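Local coordinates for uncharacterized protein (Thermus thermophilus HB8, PDB 6SCE) that acts as a Type III CRISPR defence DNA nuclease that is activated by cyclic oligoadenylate, at residues A[50-55]-A[147-152]; A[138-143]-A[155-160]; A[171-176]-A[217-222]. All coordinates share one frame; numbering follows the deposited sequence.

Contact 1: A[50-55]-A[147-152]; sequences RQAFFR and YLEPLG
A52 and P150 mark the point where the two backbones come nearest, their CA atoms 6.2 Å apart. Residues 50-55 are regular helix within helix 44-59, which makes the beta-alpha-beta crossover between parallel strands 33-38 and 64-67 of a Rossmann-like sheet, as expected of a CARF domain. Residues 147-152 run off the end of helix 140-148 in a Schellman motif. There the N of G152, the C-prime residue with positive phi, bonds to E149 O at 3.0 Å, while E153 N returns to L148 O. The contact illustrates how a helix end can dock on another helix with little buried surface. Its apolar centre is small: A52 CB packs against the proline ring, 3.7 Å from P150 CG and about equally far, at 4.0 Å, from CB and CD. The same proline also touches K48 and K49, so its ring follows the side of helix 44-59. Beside this patch the charged pair reaches across. R55 runs out extended from CG to NE, whereas E149 places CG anti to its own N (chi1 -177°) and then turns about the CB-CG bond, so the two chains cross at about a right angle. The carboxylate comes to the edge of the guanidinium with the two planes 71° apart, making a long salt bridge at the exposed margin that is probably weakened by solvent. Deeper in, Y147 OH bonds to D13 and to an adenine amino group of the bound RNA. In the ion pair, R55 NH2 stands 3.8 Å from E149 OE2 and 4.0 Å from E149 OE1.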
loop_
_atom_site.group_PDB
_atom_site.type_symbol
_atom_site.label_atom_id
_atom_site.label_comp_id
_atom_site.label_asym_id
_atom_site.label_seq_id
_atom_site.Cartn_x
_atom_site.Cartn_y
_atom_site.Cartn_z
ATOM N N ARG A 50 -17.945 4.862 -7.740
ATOM C CA ARG A 50 -18.536 6.020 -7.163
ATOM C C ARG A 50 -19.866 6.352 -7.857
ATOM O O ARG A 50 -20.827 6.708 -7.177
ATOM C CB ARG A 50 -17.584 7.224 -7.205
ATOM C CG ARG A 50 -18.158 8.456 -6.544
ATOM C CD ARG A 50 -17.161 9.596 -6.521
ATOM N NE ARG A 50 -16.011 9.280 -5.677
ATOM C CZ ARG A 50 -14.937 10.046 -5.534
ATOM N NH1 ARG A 50 -14.814 11.187 -6.204
ATOM N NH2 ARG A 50 -13.955 9.639 -4.759
ATOM N N GLN A 51 -19.919 6.242 -9.185
ATOM C CA GLN A 51 -21.186 6.468 -9.894
ATOM C C GLN A 51 -22.217 5.422 -9.516
ATOM O O GLN A 51 -23.387 5.748 -9.411
ATOM C CB GLN A 51 -20.999 6.574 -11.422
ATOM C CG GLN A 51 -20.211 7.818 -11.816
ATOM C CD GLN A 51 -20.770 9.106 -11.196
ATOM O OE1 GLN A 51 -21.976 9.352 -11.244
ATOM N NE2 GLN A 51 -19.897 9.914 -10.581
ATOM N N ALA A 52 -21.787 4.185 -9.277
ATOM C CA ALA A 52 -22.696 3.146 -8.799
ATOM C C ALA A 52 -23.256 3.481 -7.405
ATOM O O ALA A 52 -24.426 3.251 -7.105
ATOM C CB ALA A 52 -22.002 1.809 -8.807
ATOM N N PHE A 53 -22.425 4.064 -6.556
ATOM C CA PHE A 53 -22.845 4.487 -5.256
ATOM C C PHE A 53 -23.897 5.608 -5.381
ATOM O O PHE A 53 -24.939 5.574 -4.715
ATOM C CB PHE A 53 -21.628 4.959 -4.461
ATOM C CG PHE A 53 -21.941 5.580 -3.129
ATOM C CD1 PHE A 53 -22.764 4.949 -2.217
ATOM C CD2 PHE A 53 -21.362 6.794 -2.771
ATOM C CE1 PHE A 53 -23.043 5.526 -0.988
ATOM C CE2 PHE A 53 -21.588 7.335 -1.526
ATOM C CZ PHE A 53 -22.439 6.709 -0.629
ATOM N N PHE A 54 -23.639 6.569 -6.243
ATOM C CA PHE A 54 -24.583 7.660 -6.458
ATOM C C PHE A 54 -25.924 7.182 -7.049
ATOM O O PHE A 54 -26.974 7.670 -6.653
ATOM C CB PHE A 54 -23.979 8.761 -7.333
ATOM C CG PHE A 54 -22.862 9.532 -6.670
ATOM C CD1 PHE A 54 -22.701 9.528 -5.290
ATOM C CD2 PHE A 54 -21.970 10.284 -7.437
ATOM C CE1 PHE A 54 -21.675 10.246 -4.681
ATOM C CE2 PHE A 54 -20.954 10.994 -6.818
ATOM C CZ PHE A 54 -20.818 10.973 -5.446
ATOM N N ARG A 55 -25.871 6.171 -7.894
ATOM C CA ARG A 55 -27.078 5.492 -8.377
ATOM C C ARG A 55 -27.872 4.845 -7.248
ATOM O O ARG A 55 -29.091 4.954 -7.199
ATOM C CB ARG A 55 -26.697 4.459 -9.459
ATOM C CG ARG A 55 -27.845 3.645 -10.014
ATOM C CD ARG A 55 -27.328 2.555 -10.948
ATOM N NE ARG A 55 -28.384 1.617 -11.348
ATOM C CZ ARG A 55 -28.225 0.613 -12.211
ATOM N NH1 ARG A 55 -29.256 -0.168 -12.503
ATOM N NH2 ARG A 55 -27.042 0.379 -12.775
ATOM N N TYR A 147 -19.578 -2.685 -6.472
ATOM C CA TYR A 147 -18.275 -3.136 -6.992
ATOM C C TYR A 147 -18.392 -3.909 -8.297
ATOM O O TYR A 147 -17.658 -3.646 -9.253
ATOM C CB TYR A 147 -17.587 -4.067 -6.008
ATOM C CG TYR A 147 -17.111 -3.466 -4.685
ATOM C CD1 TYR A 147 -17.239 -2.106 -4.396
ATOM C CD2 TYR A 147 -16.508 -4.284 -3.733
ATOM C CE1 TYR A 147 -16.768 -1.593 -3.191
ATOM C CE2 TYR A 147 -16.041 -3.778 -2.523
ATOM C CZ TYR A 147 -16.164 -2.434 -2.260
ATOM O OH TYR A 147 -15.678 -1.923 -1.057
ATOM N N LEU A 148 -19.264 -4.912 -8.324
ATOM C CA LEU A 148 -19.244 -5.838 -9.452
ATOM C C LEU A 148 -19.969 -5.279 -10.674
ATOM O O LEU A 148 -19.423 -5.255 -11.785
ATOM C CB LEU A 148 -19.813 -7.177 -9.046
ATOM C CG LEU A 148 -19.109 -7.826 -7.869
ATOM C CD1 LEU A 148 -19.715 -9.189 -7.622
ATOM C CD2 LEU A 148 -17.602 -7.928 -8.071
ATOM N N GLU A 149 -21.171 -4.776 -10.468
ATOM C CA GLU A 149 -21.930 -4.196 -11.563
ATOM C C GLU A 149 -21.150 -3.097 -12.296
ATOM O O GLU A 149 -21.033 -3.140 -13.526
ATOM C CB GLU A 149 -23.298 -3.698 -11.067
ATOM C CG GLU A 149 -24.195 -3.137 -12.160
ATOM C CD GLU A 149 -23.764 -1.754 -12.657
ATOM O OE1 GLU A 149 -23.336 -0.901 -11.830
ATOM O OE2 GLU A 149 -23.872 -1.500 -13.887
ATOM N N PRO A 150 -20.610 -2.098 -11.572
ATOM C CA PRO A 150 -19.884 -1.077 -12.348
ATOM C C PRO A 150 -18.624 -1.565 -13.063
ATOM O O PRO A 150 -18.175 -0.907 -13.972
ATOM C CB PRO A 150 -19.500 -0.029 -11.288
ATOM C CG PRO A 150 -19.569 -0.741 -10.004
ATOM C CD PRO A 150 -20.711 -1.713 -10.158
ATOM N N LEU A 151 -18.027 -2.671 -12.617
ATOM C CA LEU A 151 -16.863 -3.228 -13.290
ATOM C C LEU A 151 -17.263 -4.190 -14.443
ATOM O O LEU A 151 -16.400 -4.797 -15.052
ATOM C CB LEU A 151 -15.990 -3.998 -12.298
ATOM C CG LEU A 151 -15.195 -3.214 -11.245
ATOM C CD1 LEU A 151 -14.621 -4.152 -10.197
ATOM C CD2 LEU A 151 -14.092 -2.398 -11.878
ATOM N N GLY A 152 -18.556 -4.358 -14.689
ATOM C CA GLY A 152 -19.050 -5.233 -15.748
ATOM C C GLY A 152 -18.892 -6.715 -15.431
ATOM O O GLY A 152 -18.793 -7.544 -16.339
#

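Contact 2: A[138-143]-A[155-160]; sequences LTLEEY and WERVSP. With nucleotides of chain B.
The hydroxyl of Y143, on the helix whose L140 packs against W155, has two partners: it accepts from N6 of A2 of chain B, and it is also hydrogen-bonded to the carbonyl of G186. The first bond, 3.0 Å from A2 N6 to Y143 OH, is nearly straight at 171° and lies at the edge of the phenol ring, in its plane. This helix, 140-148, starts with a textbook capping box: E142 N donates to T139 OG1 at 3.0 Å, and T139 N returns the bond to E142 OE1 at 2.9 Å. K22 and Y18 hold the same glutamate from helix 15-28. The outward side of the first turn meets strand 156-158, an edge strand of the six-stranded mixed sheet. L140 leads with CD2, a single methyl that touches both W155 CZ3, at 3.6 Å, and R157 CD, at 3.7 Å. W155 swings its indole back to the helix with CG between the backbone N and the carbonyl carbon (chi1 57°). Further out, the bent chains of E141 and R157 form a salt bridge at the guanidinium edge, although the modelled 2.4 Å between E141 OE2 and R157 NH1 is doubtfully short. The chemistry thus divides by face: leucine packing ties the helix to the sheet, probably with some help from the ion pair, while its inner face offers a phenol that can read the amino group of adenine.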
loop_
_atom_site.group_PDB
_atom_site.type_symbol
_atom_site.label_atom_id
_atom_site.label_comp_id
_atom_site.label_asym_id
_atom_site.label_seq_id
_atom_site.Cartn_x
_atom_site.Cartn_y
_atom_site.Cartn_z
ATOM N N LEU A 138 -22.736 -4.404 5.064
ATOM C CA LEU A 138 -23.144 -4.541 3.683
ATOM C C LEU A 138 -23.383 -6.031 3.331
ATOM O O LEU A 138 -22.625 -6.936 3.746
ATOM C CB LEU A 138 -22.099 -3.943 2.731
ATOM C CG LEU A 138 -22.279 -2.457 2.390
ATOM C CD1 LEU A 138 -22.398 -1.590 3.622
ATOM C CD2 LEU A 138 -21.132 -2.014 1.488
ATOM N N THR A 139 -24.407 -6.246 2.539
ATOM C CA THR A 139 -24.759 -7.574 2.042
ATOM C C THR A 139 -23.997 -7.844 0.761
ATOM O O THR A 139 -23.404 -6.957 0.140
ATOM C CB THR A 139 -26.267 -7.646 1.723
ATOM O OG1 THR A 139 -26.551 -6.761 0.634
ATOM C CG2 THR A 139 -27.119 -7.281 2.970
ATOM N N LEU A 140 -24.032 -9.084 0.320
ATOM C CA LEU A 140 -23.429 -9.444 -0.947
ATOM C C LEU A 140 -24.055 -8.650 -2.061
ATOM O O LEU A 140 -23.365 -8.191 -2.972
ATOM C CB LEU A 140 -23.520 -10.955 -1.204
ATOM C CG LEU A 140 -22.714 -11.377 -2.443
ATOM C CD1 LEU A 140 -22.025 -12.717 -2.275
ATOM C CD2 LEU A 140 -23.564 -11.357 -3.708
ATOM N N GLU A 141 -25.374 -8.476 -2.012
ATOM C CA GLU A 141 -26.042 -7.767 -3.097
ATOM C C GLU A 141 -25.620 -6.292 -3.131
ATOM O O GLU A 141 -25.499 -5.701 -4.201
ATOM C CB GLU A 141 -27.549 -7.834 -2.919
ATOM C CG GLU A 141 -28.122 -9.207 -3.199
ATOM C CD GLU A 141 -27.726 -10.257 -2.191
ATOM O OE1 GLU A 141 -27.535 -9.943 -0.968
ATOM O OE2 GLU A 141 -27.595 -11.429 -2.664
ATOM N N GLU A 142 -25.428 -5.723 -1.954
ATOM C CA GLU A 142 -24.942 -4.303 -1.865
ATOM C C GLU A 142 -23.521 -4.202 -2.448
ATOM O O GLU A 142 -23.239 -3.312 -3.228
ATOM C CB GLU A 142 -25.042 -3.826 -0.436
ATOM C CG GLU A 142 -26.465 -3.436 -0.057
ATOM C CD GLU A 142 -26.701 -3.211 1.410
ATOM O OE1 GLU A 142 -25.995 -3.813 2.248
ATOM O OE2 GLU A 142 -27.623 -2.401 1.753
ATOM N N TYR A 143 -22.621 -5.130 -2.081
ATOM C CA TYR A 143 -21.304 -5.150 -2.717
ATOM C C TYR A 143 -21.358 -5.366 -4.215
ATOM O O TYR A 143 -20.599 -4.753 -4.945
ATOM C CB TYR A 143 -20.403 -6.188 -2.065
ATOM C CG TYR A 143 -19.727 -5.696 -0.840
ATOM C CD1 TYR A 143 -18.746 -4.714 -0.919
ATOM C CD2 TYR A 143 -20.051 -6.178 0.400
ATOM C CE1 TYR A 143 -18.084 -4.277 0.205
ATOM C CE2 TYR A 143 -19.379 -5.751 1.530
ATOM C CZ TYR A 143 -18.408 -4.782 1.427
ATOM O OH TYR A 143 -17.761 -4.314 2.572
ATOM N N TRP A 155 -22.302 -12.136 -12.144
ATOM C CA TRP A 155 -22.131 -12.974 -10.994
ATOM C C TRP A 155 -23.365 -13.778 -10.729
ATOM O O TRP A 155 -24.442 -13.426 -11.187
ATOM C CB TRP A 155 -21.769 -12.112 -9.788
ATOM C CG TRP A 155 -22.792 -11.077 -9.518
ATOM C CD1 TRP A 155 -22.935 -9.873 -10.142
ATOM C CD2 TRP A 155 -23.834 -11.170 -8.580
ATOM N NE1 TRP A 155 -23.987 -9.197 -9.630
ATOM C CE2 TRP A 155 -24.580 -9.975 -8.675
ATOM C CE3 TRP A 155 -24.216 -12.136 -7.670
ATOM C CZ2 TRP A 155 -25.675 -9.726 -7.890
ATOM C CZ3 TRP A 155 -25.305 -11.881 -6.871
ATOM C CH2 TRP A 155 -26.028 -10.687 -6.991
ATOM N N GLU A 156 -23.187 -14.862 -9.994
ATOM C CA GLU A 156 -24.291 -15.692 -9.539
ATOM C C GLU A 156 -23.998 -16.244 -8.168
ATOM O O GLU A 156 -22.833 -16.582 -7.842
ATOM C CB GLU A 156 -24.531 -16.825 -10.526
ATOM C CG GLU A 156 -23.323 -17.700 -10.754
ATOM C CD GLU A 156 -23.566 -18.715 -11.840
ATOM O OE1 GLU A 156 -23.417 -19.927 -11.548
ATOM O OE2 GLU A 156 -23.939 -18.286 -12.959
ATOM N N ARG A 157 -25.048 -16.348 -7.361
ATOM C CA ARG A 157 -24.914 -16.794 -5.995
ATOM C C ARG A 157 -24.571 -18.274 -5.941
ATOM O O ARG A 157 -25.116 -19.075 -6.699
ATOM C CB ARG A 157 -26.178 -16.525 -5.188
ATOM C CG ARG A 157 -26.500 -15.032 -4.965
ATOM C CD ARG A 157 -25.596 -14.445 -3.895
ATOM N NE ARG A 157 -25.804 -15.110 -2.621
ATOM C CZ ARG A 157 -26.742 -14.790 -1.740
ATOM N NH1 ARG A 157 -27.567 -13.766 -1.963
ATOM N NH2 ARG A 157 -26.856 -15.496 -0.628
ATOM N N VAL A 158 -23.674 -18.626 -5.034
ATOM C CA VAL A 158 -23.268 -20.018 -4.867
ATOM C C VAL A 158 -23.117 -20.257 -3.411
ATOM O O VAL A 158 -23.011 -19.313 -2.608
ATOM C CB VAL A 158 -21.942 -20.359 -5.579
ATOM C CG1 VAL A 158 -22.107 -20.296 -7.075
ATOM C CG2 VAL A 158 -20.804 -19.458 -5.093
ATOM N N SER A 159 -23.079 -21.527 -3.048
ATOM C CA SER A 159 -22.858 -21.883 -1.686
ATOM C C SER A 159 -21.475 -21.355 -1.261
ATOM O O SER A 159 -20.523 -21.484 -2.019
ATOM C CB SER A 159 -22.900 -23.416 -1.539
ATOM O OG SER A 159 -22.478 -23.714 -0.246
ATOM N N PRO A 160 -21.350 -20.779 -0.057
ATOM C CA PRO A 160 -20.014 -20.265 0.300
ATOM C C PRO A 160 -19.031 -21.364 0.702
ATOM O O PRO A 160 -19.455 -22.459 1.073
ATOM C CB PRO A 160 -20.309 -19.358 1.497
ATOM C CG PRO A 160 -21.492 -20.005 2.128
ATOM C CD PRO A 160 -22.345 -20.400 0.954
ATOM P P A B 2 -11.102 5.446 0.921
ATOM O OP1 A B 2 -11.070 4.616 -0.323
ATOM O OP2 A B 2 -12.248 6.371 1.235
ATOM O "O5'" A B 2 -10.952 4.436 2.158
ATOM C "C5'" A B 2 -11.192 4.942 3.491
ATOM C "C4'" A B 2 -11.051 3.816 4.484
ATOM O "O4'" A B 2 -12.126 2.864 4.258
ATOM C "C3'" A B 2 -9.751 3.026 4.419
ATOM O "O3'" A B 2 -9.264 2.721 5.725
ATOM C "C2'" A B 2 -10.165 1.734 3.720
ATOM O "O2'" A B 2 -9.372 0.633 4.109
ATOM C "C1'" A B 2 -11.591 1.568 4.227
ATOM N N9 A B 2 -12.431 0.703 3.421
ATOM C C8 A B 2 -12.248 0.341 2.106
ATOM N N7 A B 2 -13.153 -0.508 1.690
ATOM C C5 A B 2 -13.965 -0.734 2.791
ATOM C C6 A B 2 -15.094 -1.553 2.990
ATOM N N6 A B 2 -15.575 -2.387 2.071
ATOM N N1 A B 2 -15.688 -1.503 4.207
ATOM C C2 A B 2 -15.131 -0.737 5.155
ATOM N N3 A B 2 -14.066 0.063 5.089
ATOM C C4 A B 2 -13.521 0.009 3.866
#

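Contact 3: A[171-176]-A[217-222]; sequences ARLPGR and KRLGGQ. With nucleotides of chain B.
L173 and L219 meet tip to tip, L173 CD2 lying 3.8 Å from L219 CD2, and so join the beta turn after strand 169-172 to the last turn of helix 206-220. Beside them two guanidinium groups lie face to face: R218 NH1 stands 3.0 Å above the guanidinium plane of R176, over its centre, and the planes are 23° apart. What probably makes this close approach tolerable lies one step outward, where the E153 carboxylate bridges R176 NE and R218 NH1, while E45 holds R218 NE. At the far end of the segment Q222 reaches the nucleotide, its amide lying roughly parallel over the face of the A1 base of chain B, with Q222 OE1 3.5 Å from A1 C4. The chain is extended beyond CG, which carries the amide this far. Replacing it with an alanine would probably leave that face of the A1 base without its amide cover and the base freer to tilt. Further back, K217 NZ fixes the helix exit by donating to Q222 O at 3.0 Å, from above the carbonyl plane, and to C224 O. Like charges are thus probably made compatible by the shared carboxylate of E153, with E45 on R218, at the opposite end of the segment from the nucleotide packing of Q222.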
loop_
_atom_site.group_PDB
_atom_site.type_symbol
_atom_site.label_atom_id
_atom_site.label_comp_id
_atom_site.label_asym_id
_atom_site.label_seq_id
_atom_site.Cartn_x
_atom_site.Cartn_y
_atom_site.Cartn_z
ATOM N N ALA A 171 -20.566 -15.419 -4.240
ATOM C CA ALA A 171 -20.911 -15.331 -5.652
ATOM C C ALA A 171 -19.762 -15.822 -6.505
ATOM O O ALA A 171 -18.607 -15.522 -6.241
ATOM C CB ALA A 171 -21.217 -13.911 -6.028
ATOM N N ARG A 172 -20.089 -16.560 -7.549
ATOM C CA ARG A 172 -19.150 -16.907 -8.568
ATOM C C ARG A 172 -19.255 -15.879 -9.677
ATOM O O ARG A 172 -20.331 -15.401 -9.987
ATOM C CB ARG A 172 -19.471 -18.305 -9.083
ATOM C CG ARG A 172 -18.453 -18.842 -10.025
ATOM C CD ARG A 172 -18.769 -20.291 -10.373
ATOM N NE ARG A 172 -19.880 -20.372 -11.305
ATOM C CZ ARG A 172 -19.764 -20.254 -12.630
ATOM N NH1 ARG A 172 -18.575 -20.046 -13.202
ATOM N NH2 ARG A 172 -20.850 -20.346 -13.394
ATOM N N LEU A 173 -18.117 -15.515 -10.242
ATOM C CA LEU A 173 -18.057 -14.596 -11.357
ATOM C C LEU A 173 -17.679 -15.413 -12.584
ATOM O O LEU A 173 -16.507 -15.775 -12.761
ATOM C CB LEU A 173 -17.025 -13.497 -11.109
ATOM C CG LEU A 173 -17.439 -12.336 -10.201
ATOM C CD1 LEU A 173 -17.991 -12.789 -8.876
ATOM C CD2 LEU A 173 -16.217 -11.446 -9.983
ATOM N N PRO A 174 -18.659 -15.703 -13.451
ATOM C CA PRO A 174 -18.323 -16.606 -14.566
ATOM C C PRO A 174 -17.182 -16.079 -15.435
ATOM O O PRO A 174 -16.429 -16.873 -15.964
ATOM C CB PRO A 174 -19.640 -16.696 -15.341
ATOM C CG PRO A 174 -20.680 -16.561 -14.257
ATOM C CD PRO A 174 -20.114 -15.450 -13.393
ATOM N N GLY A 175 -17.028 -14.762 -15.529
ATOM C CA GLY A 175 -15.907 -14.148 -16.235
ATOM C C GLY A 175 -14.562 -14.118 -15.513
ATOM O O GLY A 175 -13.609 -13.549 -16.035
ATOM N N ARG A 176 -14.482 -14.671 -14.301
ATOM C CA ARG A 176 -13.239 -14.628 -13.511
ATOM C C ARG A 176 -12.994 -15.972 -12.915
ATOM O O ARG A 176 -13.415 -16.257 -11.799
ATOM C CB ARG A 176 -13.311 -13.615 -12.370
ATOM C CG ARG A 176 -13.566 -12.189 -12.795
ATOM C CD ARG A 176 -12.333 -11.347 -12.703
ATOM N NE ARG A 176 -12.335 -10.321 -13.729
ATOM C CZ ARG A 176 -11.269 -9.618 -14.078
ATOM N NH1 ARG A 176 -10.095 -9.824 -13.474
ATOM N NH2 ARG A 176 -11.380 -8.706 -15.038
ATOM N N LYS A 217 -7.911 -6.976 -5.169
ATOM C CA LYS A 217 -7.951 -5.513 -4.902
ATOM C C LYS A 217 -8.806 -4.793 -5.927
ATOM O O LYS A 217 -9.557 -3.867 -5.574
ATOM C CB LYS A 217 -6.544 -4.917 -4.844
ATOM C CG LYS A 217 -5.668 -5.354 -3.660
ATOM C CD LYS A 217 -6.395 -5.603 -2.334
ATOM C CE LYS A 217 -5.392 -5.939 -1.223
ATOM N NZ LYS A 217 -6.095 -6.224 0.050
ATOM N N ARG A 218 -8.749 -5.223 -7.184
ATOM C CA ARG A 218 -9.651 -4.649 -8.203
ATOM C C ARG A 218 -11.129 -4.926 -7.941
ATOM O O ARG A 218 -11.949 -4.018 -8.030
ATOM C CB ARG A 218 -9.281 -5.150 -9.601
ATOM C CG ARG A 218 -10.409 -4.984 -10.602
ATOM C CD ARG A 218 -9.976 -5.261 -12.039
ATOM N NE ARG A 218 -11.091 -4.999 -12.956
ATOM C CZ ARG A 218 -12.111 -5.828 -13.174
ATOM N NH1 ARG A 218 -12.155 -7.019 -12.583
ATOM N NH2 ARG A 218 -13.079 -5.482 -14.027
ATOM N N LEU A 219 -11.481 -6.184 -7.660
ATOM C CA LEU A 219 -12.843 -6.584 -7.396
ATOM C C LEU A 219 -13.434 -5.991 -6.129
ATOM O O LEU A 219 -14.578 -5.534 -6.143
ATOM C CB LEU A 219 -12.953 -8.118 -7.282
ATOM C CG LEU A 219 -12.750 -8.831 -8.630
ATOM C CD1 LEU A 219 -12.713 -10.319 -8.453
ATOM C CD2 LEU A 219 -13.836 -8.458 -9.632
ATOM N N GLY A 220 -12.681 -6.066 -5.033
ATOM C CA GLY A 220 -13.218 -5.790 -3.721
ATOM C C GLY A 220 -12.579 -4.643 -2.972
ATOM O O GLY A 220 -12.927 -4.397 -1.819
ATOM N N GLY A 221 -11.623 -3.989 -3.610
ATOM C CA GLY A 221 -10.938 -2.843 -3.028
ATOM C C GLY A 221 -9.849 -3.133 -2.027
ATOM O O GLY A 221 -9.390 -4.265 -1.830
ATOM N N GLN A 222 -9.442 -2.066 -1.370
ATOM C CA GLN A 222 -8.256 -2.050 -0.540
ATOM C C GLN A 222 -8.284 -3.072 0.567
ATOM O O GLN A 222 -7.232 -3.605 0.920
ATOM C CB GLN A 222 -8.111 -0.640 0.015
ATOM C CG GLN A 222 -6.938 -0.367 0.881
ATOM C CD GLN A 222 -6.803 1.121 1.246
ATOM O OE1 GLN A 222 -7.616 1.986 0.866
ATOM N NE2 GLN A 222 -5.731 1.416 1.923
ATOM P P A B 1 -4.669 7.366 3.805
ATOM O OP1 A B 1 -4.519 8.594 4.649
ATOM O OP2 A B 1 -4.684 6.034 4.526
ATOM O "O5'" A B 1 -6.005 7.563 2.955
ATOM C "C5'" A B 1 -6.731 6.451 2.437
ATOM C "C4'" A B 1 -7.451 6.902 1.189
ATOM O "O4'" A B 1 -6.489 7.077 0.116
ATOM C "C3'" A B 1 -8.498 5.898 0.694
ATOM O "O3'" A B 1 -9.787 6.356 1.123
ATOM C "C2'" A B 1 -8.296 5.918 -0.828
ATOM O "O2'" A B 1 -9.074 6.926 -1.438
ATOM C "C1'" A B 1 -6.810 6.224 -0.959
ATOM N N9 A B 1 -5.934 5.053 -0.891
ATOM C C8 A B 1 -4.796 4.939 -0.142
ATOM N N7 A B 1 -4.216 3.777 -0.296
ATOM C C5 A B 1 -5.004 3.101 -1.213
ATOM C C6 A B 1 -4.909 1.817 -1.782
ATOM N N6 A B 1 -3.939 0.957 -1.482
ATOM N N1 A B 1 -5.865 1.452 -2.670
ATOM C C2 A B 1 -6.842 2.330 -2.945
ATOM N N3 A B 1 -7.037 3.555 -2.459
ATOM C C4 A B 1 -6.072 3.884 -1.585
ATOM P P A B 2 -11.102 5.446 0.921
ATOM O OP1 A B 2 -11.070 4.616 -0.323
ATOM O OP2 A B 2 -12.248 6.371 1.235
ATOM O "O5'" A B 2 -10.952 4.436 2.158
ATOM C "C5'" A B 2 -11.192 4.942 3.491
ATOM C "C4'" A B 2 -11.051 3.816 4.484
ATOM O "O4'" A B 2 -12.126 2.864 4.258
ATOM C "C3'" A B 2 -9.751 3.026 4.419
ATOM O "O3'" A B 2 -9.264 2.721 5.725
ATOM C "C2'" A B 2 -10.165 1.734 3.720
ATOM O "O2'" A B 2 -9.372 0.633 4.109
ATOM C "C1'" A B 2 -11.591 1.568 4.227
ATOM N N9 A B 2 -12.431 0.703 3.421
ATOM C C8 A B 2 -12.248 0.341 2.106
ATOM N N7 A B 2 -13.153 -0.508 1.690
ATOM C C5 A B 2 -13.965 -0.734 2.791
ATOM C C6 A B 2 -15.094 -1.553 2.990
ATOM N N6 A B 2 -15.575 -2.387 2.071
ATOM N N1 A B 2 -15.688 -1.503 4.207
ATOM C C2 A B 2 -15.131 -0.737 5.155
ATOM N N3 A B 2 -14.066 0.063 5.089
ATOM C C4 A B 2 -13.521 0.009 3.866
#

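How the contacts relate
The three contacts are neighbours, with centres about 15 Å (contacts 1 and 2), 13 Å (1 and 3) and 11 Å (2 and 3) apart. Helix 140-148 supplies one partner to each of the first two, and L148 CD2 passes on to the third, 4.1 Å from L219 CD2. Contacts 2 and 3 also share the six-stranded sheet, where E156 OE1 meets R172 NH2 in a 3.2 Å salt bridge between adjacent strands. All three lead to the bound oligoadenylate. Y147 of contact 1 and Y143 of contact 2 converge on one amino group, that of A2, and contact 3 adds the preceding nucleotide, consistent with activator sensing.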